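Local coordinates for De Novo Protein OR329 (Artificial gene, PDB 4HXT) that is a de novo designed armadillo-like helical repeat protein with no known natural function, apparently made in work on self-assembling cyclic homo-oligomers, at residues E101-A106 / S142-E147; A64-A69 / A106-A111; G128-L133 / R150-I155. One frame throughout, in Å; residues are numbered along the deposited sequence.

Contact 1 (E101-A106 / S142-E147); sequences EVQKEA and SEVQKE
K104 and V144 mark the closest backbone approach, 5.0 Å between their CA atoms, of two nearly parallel helices in an armadillo-type repeat stack. Segment 101-106 lies on helix 100-113 and segment 142-147 opens helix 142-155; their local axes pass 8.8 Å apart at 18°, the relation expected when similar helices are laid next to each other in successive repeats.

The apolar contacts come largely from the carbon parts of polar side chains. K104 has CG anti to its own backbone N and then bends at chi3 (-54°), which brings CE over the first turn of the neighbouring helix, 3.6 Å from E143 CB. V144 sends its CG2 branch against Q103 CB at 3.9 Å, and the amide of Q103 turns to L95, its NE2 hydrogen-bonded to L95 O. The aliphatic CG of E147 packs against the backbone of K104, 3.9 Å from K104 O.

No hydrogen bond or salt bridge joins the two segments. E143 OE1 stays 4.9 Å from K104 NZ, so opposite charges may attract weakly without pairing, while E147 OE1 is bridged to R150. The lysine ammonium is instead tied within its own helix: K104 NZ lies 3.1 Å from E101 OE1, on the syn side of that oxygen and 20° out of the carboxylate plane.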
# COMPACT_ATOMS: atom_id res chain seq x y z
N GLU A 101 26.04 11.59 13.20
CA GLU A 101 26.17 11.16 11.81
C GLU A 101 25.58 9.76 11.65
O GLU A 101 24.97 9.44 10.64
CB GLU A 101 27.65 11.16 11.40
CG GLU A 101 27.89 11.31 9.91
CD GLU A 101 27.21 12.54 9.33
OE1 GLU A 101 27.30 13.62 9.94
OE2 GLU A 101 26.59 12.43 8.26
N VAL A 102 25.75 8.92 12.67
CA VAL A 102 25.21 7.57 12.64
C VAL A 102 23.68 7.69 12.66
O VAL A 102 22.99 7.00 11.92
CB VAL A 102 25.66 6.75 13.87
CG1 VAL A 102 24.91 5.42 13.94
CG2 VAL A 102 27.16 6.49 13.80
N GLN A 103 23.18 8.58 13.50
CA GLN A 103 21.74 8.80 13.61
C GLN A 103 21.17 9.25 12.28
O GLN A 103 20.14 8.75 11.84
CB GLN A 103 21.44 9.89 14.64
CG GLN A 103 21.59 9.48 16.07
CD GLN A 103 21.07 10.55 17.00
OE1 GLN A 103 21.65 11.62 17.11
NE2 GLN A 103 19.95 10.26 17.65
N LYS A 104 21.84 10.22 11.68
CA LYS A 104 21.42 10.79 10.40
C LYS A 104 21.40 9.75 9.29
O LYS A 104 20.43 9.65 8.54
CB LYS A 104 22.35 11.94 10.03
CG LYS A 104 22.04 12.58 8.69
CD LYS A 104 23.23 13.39 8.18
CE LYS A 104 23.70 14.42 9.21
NZ LYS A 104 24.90 15.17 8.74
N GLU A 105 22.48 8.98 9.16
CA GLU A 105 22.56 7.96 8.13
C GLU A 105 21.53 6.86 8.37
O GLU A 105 20.90 6.37 7.44
CB GLU A 105 23.96 7.34 8.07
CG GLU A 105 25.05 8.28 7.57
CD GLU A 105 24.69 8.96 6.26
OE1 GLU A 105 23.98 8.35 5.43
OE2 GLU A 105 25.14 10.11 6.05
N ALA A 106 21.36 6.48 9.64
CA ALA A 106 20.40 5.44 9.98
C ALA A 106 19.00 5.90 9.63
O ALA A 106 18.20 5.13 9.08
CB ALA A 106 20.49 5.11 11.47
N SER A 142 19.33 19.39 13.66
CA SER A 142 18.44 19.71 12.55
C SER A 142 18.37 18.64 11.46
O SER A 142 17.28 18.31 10.98
CB SER A 142 18.85 21.05 11.92
OG SER A 142 20.22 21.05 11.57
N GLU A 143 19.52 18.12 11.07
CA GLU A 143 19.58 17.08 10.04
C GLU A 143 18.86 15.80 10.46
O GLU A 143 18.20 15.15 9.65
CB GLU A 143 21.03 16.74 9.70
CG GLU A 143 21.65 17.65 8.66
CD GLU A 143 20.87 17.63 7.36
OE1 GLU A 143 20.62 16.53 6.83
OE2 GLU A 143 20.51 18.72 6.88
N VAL A 144 19.00 15.44 11.73
CA VAL A 144 18.34 14.25 12.26
C VAL A 144 16.83 14.48 12.21
O VAL A 144 16.07 13.58 11.83
CB VAL A 144 18.80 13.95 13.70
CG1 VAL A 144 17.95 12.86 14.31
CG2 VAL A 144 20.26 13.50 13.69
N GLN A 145 16.40 15.68 12.58
CA GLN A 145 14.97 16.04 12.54
C GLN A 145 14.41 15.86 11.14
O GLN A 145 13.34 15.30 10.95
CB GLN A 145 14.76 17.50 12.92
CG GLN A 145 14.71 17.81 14.39
CD GLN A 145 14.22 19.22 14.63
OE1 GLN A 145 14.80 20.19 14.13
NE2 GLN A 145 13.13 19.36 15.39
N LYS A 146 15.14 16.38 10.15
CA LYS A 146 14.73 16.31 8.76
C LYS A 146 14.56 14.87 8.28
O LYS A 146 13.53 14.53 7.69
CB LYS A 146 15.74 17.02 7.86
CG LYS A 146 15.29 17.13 6.41
CD LYS A 146 16.38 17.64 5.48
CE LYS A 146 17.41 16.57 5.15
NZ LYS A 146 18.37 17.04 4.11
N GLU A 147 15.57 14.05 8.51
CA GLU A 147 15.52 12.65 8.09
C GLU A 147 14.39 11.90 8.79
O GLU A 147 13.73 11.06 8.18
CB GLU A 147 16.85 11.96 8.37
CG GLU A 147 18.02 12.50 7.55
CD GLU A 147 17.80 12.40 6.05
OE1 GLU A 147 16.99 11.55 5.61
OE2 GLU A 147 18.45 13.16 5.30

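Contact 2 (A64-A69 / A106-A111); sequences AARALA and AARALA
A106 meets the neighbouring helix through its backbone, where its N lies 4.2 Å from A65 CB. This is the wider end of the pair: the methyl of A106 itself starts away from segment 64-69.

R108 comes next and spans the gap with its guanidinium. CG leaves anti to the backbone N, and a bend at chi3 (73°) folds that group over the methyl of A69. A69 CB sits 3.4 Å above the guanidinium plane, over its centre, so the flat group lies on the alanine by one face. At the edge, in plane, R66 CG is 3.6 Å from R108 NH2. The two arginines run side by side, yet their guanidinium planes stand 65° apart and R66 NE remains 5.0 Å from R108 NH2. Bonds from R108 NH2 to N70 OD1 and to E105 OE1 fix the rotation of the group, and the carboxylate would be expected to offset the proximity of like charge.

A109 closes the interface by bringing backbone to backbone: its CA lies 3.7 Å from the CA of A69, and the methyls meet with A69 CB 3.6 Å from A109 CB. With alanine on both sides, the side chains here are single methyls, in keeping with the short CA-CA distance.

The segments, on helices 58-71 and 100-113, fall in successive armadillo-like repeats and have local axes 8.2 Å apart at 18°. In this all-helical stack, helix 87-94 packs on A106 and A109, helix 45-52 on L68, and helix 142-155 continues the row beyond R108 and A111.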
# COMPACT_ATOMS: atom_id res chain seq x y z
N ALA A 64 28.84 2.41 6.89
CA ALA A 64 28.06 1.26 6.48
C ALA A 64 26.59 1.69 6.32
O ALA A 64 25.93 1.31 5.36
CB ALA A 64 28.17 0.14 7.52
N ALA A 65 26.10 2.50 7.26
CA ALA A 65 24.73 2.98 7.20
C ALA A 65 24.53 3.84 5.95
O ALA A 65 23.49 3.76 5.28
CB ALA A 65 24.40 3.79 8.45
N ARG A 66 25.53 4.65 5.64
CA ARG A 66 25.48 5.51 4.47
C ARG A 66 25.40 4.68 3.18
O ARG A 66 24.67 5.03 2.25
CB ARG A 66 26.73 6.41 4.45
CG ARG A 66 26.85 7.34 3.25
CD ARG A 66 27.89 8.42 3.54
NE ARG A 66 28.23 9.20 2.36
CZ ARG A 66 29.04 8.77 1.39
NH1 ARG A 66 29.59 7.57 1.47
NH2 ARG A 66 29.30 9.55 0.35
N ALA A 67 26.14 3.59 3.13
CA ALA A 67 26.13 2.72 1.97
C ALA A 67 24.76 2.05 1.82
O ALA A 67 24.24 1.94 0.72
CB ALA A 67 27.21 1.66 2.09
N LEU A 68 24.19 1.62 2.94
CA LEU A 68 22.88 0.97 2.93
C LEU A 68 21.77 1.94 2.56
O LEU A 68 20.81 1.57 1.88
CB LEU A 68 22.61 0.32 4.29
CG LEU A 68 23.40 -0.96 4.56
CD1 LEU A 68 23.29 -1.36 6.03
CD2 LEU A 68 22.86 -2.08 3.66
N ALA A 69 21.91 3.19 3.00
CA ALA A 69 20.92 4.21 2.69
C ALA A 69 20.92 4.47 1.19
O ALA A 69 19.86 4.68 0.59
CB ALA A 69 21.23 5.50 3.45
N ALA A 106 21.36 6.48 9.64
CA ALA A 106 20.40 5.44 9.98
C ALA A 106 19.00 5.90 9.63
O ALA A 106 18.20 5.13 9.08
CB ALA A 106 20.49 5.11 11.47
N ALA A 107 18.69 7.16 9.94
CA ALA A 107 17.37 7.71 9.64
C ALA A 107 17.16 7.84 8.14
O ALA A 107 16.07 7.57 7.62
CB ALA A 107 17.18 9.07 10.33
N ARG A 108 18.20 8.27 7.43
CA ARG A 108 18.11 8.42 5.98
C ARG A 108 17.87 7.06 5.33
O ARG A 108 17.11 6.94 4.38
CB ARG A 108 19.38 9.05 5.42
CG ARG A 108 19.32 9.30 3.92
CD ARG A 108 20.46 10.18 3.44
NE ARG A 108 21.75 9.50 3.42
CZ ARG A 108 22.18 8.72 2.43
NH1 ARG A 108 21.43 8.52 1.36
NH2 ARG A 108 23.38 8.16 2.51
N ALA A 109 18.53 6.02 5.85
CA ALA A 109 18.35 4.68 5.30
C ALA A 109 16.92 4.21 5.52
O ALA A 109 16.29 3.65 4.62
CB ALA A 109 19.33 3.70 5.95
N LEU A 110 16.41 4.44 6.72
CA LEU A 110 15.05 4.03 7.05
C LEU A 110 14.05 4.82 6.20
O LEU A 110 13.05 4.28 5.74
CB LEU A 110 14.79 4.23 8.54
CG LEU A 110 15.47 3.17 9.41
CD1 LEU A 110 15.30 3.51 10.89
CD2 LEU A 110 14.86 1.81 9.11
N ALA A 111 14.34 6.10 5.98
CA ALA A 111 13.47 6.93 5.16
C ALA A 111 13.41 6.36 3.74
O ALA A 111 12.33 6.26 3.15
CB ALA A 111 13.98 8.37 5.12

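Contact 3 (G128-L133 / R150-I155); sequences GGVEVL and RALANI
Two helices of an armadillo-like repeat, 129-136 and 142-155, pack here through V130 and L133 on one side and A151, L152 and I155 on the other. The segment axes lie 10.4 Å apart and run at 142° to each other, a steeply tilted antiparallel pair. The first helix starts directly after G128, which ends the preceding helix in a Schellman motif and is also the N-cap of the next; its phi of 71° is a value that favours glycine.

L133 makes contact with three residues of the other helix. With CG anti to the carbonyl carbon (chi1 -71°), its CD1 branch reaches over the second helix and touches two residues one turn apart: L133 CD1 is 3.9 Å from A151 CB and 3.6 Å from I155 CD1. The stem of the same leucine is used as well, since L152 CD2 lies 3.9 Å from L133 CB. That CD2 branch also reaches V130, whose CG1 is 4.2 Å away from L152 CD2. The other branch of the valine points to the isoleucine, with V130 CG2 at 4.3 Å from I155 CD1. With an alanine in place of L152, the CB of L133 and the CG1 of V130 would probably lose their shared partner, and a gap would be likely to open between the helices.

Helix 160-168 joins the same core, its I166 touching both V130 and I155, while A151 also packs on helix 100-113.

All five touching residues are buried, and their side chains meet through methyl and methylene groups, with no hydrogen bond across. The cohesion of this pair is therefore hydrophobic, and its geometry probably depends on how the branched side chains fit.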
# COMPACT_ATOMS: atom_id res chain seq x y z
N GLY A 128 9.45 -1.44 15.61
CA GLY A 128 9.24 -0.35 16.55
C GLY A 128 9.96 0.93 16.14
O GLY A 128 10.25 1.78 16.98
N GLY A 129 10.25 1.07 14.85
CA GLY A 129 10.95 2.25 14.38
C GLY A 129 10.15 3.54 14.43
O GLY A 129 10.73 4.62 14.54
N VAL A 130 8.82 3.44 14.37
CA VAL A 130 7.99 4.63 14.38
C VAL A 130 8.12 5.44 15.66
O VAL A 130 8.29 6.66 15.62
CB VAL A 130 6.50 4.28 14.15
CG1 VAL A 130 5.66 5.55 14.22
CG2 VAL A 130 6.33 3.62 12.79
N GLU A 131 8.02 4.76 16.80
CA GLU A 131 8.14 5.45 18.08
C GLU A 131 9.51 6.10 18.23
O GLU A 131 9.63 7.21 18.75
CB GLU A 131 7.90 4.47 19.23
CG GLU A 131 8.44 4.96 20.57
CD GLU A 131 8.00 4.08 21.72
OE1 GLU A 131 8.00 2.84 21.56
OE2 GLU A 131 7.67 4.63 22.79
N VAL A 132 10.56 5.42 17.78
CA VAL A 132 11.91 5.99 17.88
C VAL A 132 12.02 7.21 16.97
O VAL A 132 12.53 8.25 17.38
CB VAL A 132 12.99 4.96 17.48
CG1 VAL A 132 14.37 5.60 17.57
CG2 VAL A 132 12.92 3.74 18.40
N LEU A 133 11.52 7.09 15.74
CA LEU A 133 11.56 8.20 14.78
C LEU A 133 10.81 9.41 15.31
O LEU A 133 11.23 10.55 15.09
CB LEU A 133 10.96 7.76 13.44
CG LEU A 133 11.82 6.78 12.65
CD1 LEU A 133 11.04 6.25 11.46
CD2 LEU A 133 13.10 7.46 12.19
N ARG A 150 11.13 13.03 7.27
CA ARG A 150 11.01 12.47 5.93
C ARG A 150 10.65 10.99 6.02
O ARG A 150 9.81 10.50 5.26
CB ARG A 150 12.31 12.64 5.14
CG ARG A 150 12.23 12.09 3.71
CD ARG A 150 13.44 12.47 2.86
NE ARG A 150 14.64 11.71 3.19
CZ ARG A 150 15.01 10.59 2.58
NH1 ARG A 150 14.27 10.09 1.59
NH2 ARG A 150 16.12 9.97 2.95
N ALA A 151 11.26 10.28 6.97
CA ALA A 151 10.97 8.86 7.14
C ALA A 151 9.51 8.67 7.53
O ALA A 151 8.81 7.82 6.99
CB ALA A 151 11.89 8.26 8.20
N LEU A 152 9.04 9.48 8.48
CA LEU A 152 7.67 9.38 8.94
C LEU A 152 6.68 9.72 7.83
O LEU A 152 5.62 9.10 7.72
CB LEU A 152 7.45 10.30 10.15
CG LEU A 152 8.10 9.77 11.44
CD1 LEU A 152 7.94 10.80 12.54
CD2 LEU A 152 7.46 8.45 11.84
N ALA A 153 7.03 10.70 6.99
CA ALA A 153 6.16 11.07 5.87
C ALA A 153 6.02 9.88 4.92
O ALA A 153 4.92 9.59 4.42
CB ALA A 153 6.73 12.28 5.13
N ASN A 154 7.12 9.19 4.66
CA ASN A 154 7.09 8.03 3.77
C ASN A 154 6.33 6.88 4.40
O ASN A 154 5.55 6.20 3.74
CB ASN A 154 8.51 7.59 3.41
CG ASN A 154 9.23 8.61 2.55
OD1 ASN A 154 8.61 9.57 2.08
ND2 ASN A 154 10.52 8.41 2.32
N ILE A 155 6.56 6.67 5.69
CA ILE A 155 5.86 5.61 6.40
C ILE A 155 4.36 5.87 6.34
O ILE A 155 3.57 4.94 6.15
CB ILE A 155 6.33 5.55 7.87
CG1 ILE A 155 7.76 4.99 7.93
CG2 ILE A 155 5.37 4.71 8.70
CD1 ILE A 155 8.39 5.04 9.30

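Contacts 1 and 2 share helix 100-113, and their segments meet at A106, which touches the partner helix in contact 2 alone; their centres lie 9 Å apart, with E147 OE1 3.3 Å from R108 CA. Contact 3 lies farther off, 12 Å from contact 1 and 13 Å from contact 2 between centres. It uses the later part of helix 142-155, whose beginning serves contact 1. A probable hydrogen bond of 2.9 Å from N154 ND2 to A111 O connects contacts 2 and 3. Contacts 1 and 2 thus join near-parallel helices along the stack, whereas contact 3 ties such a helix to its tilted antiparallel neighbour. No active site or ligand is known for this designed scaffold.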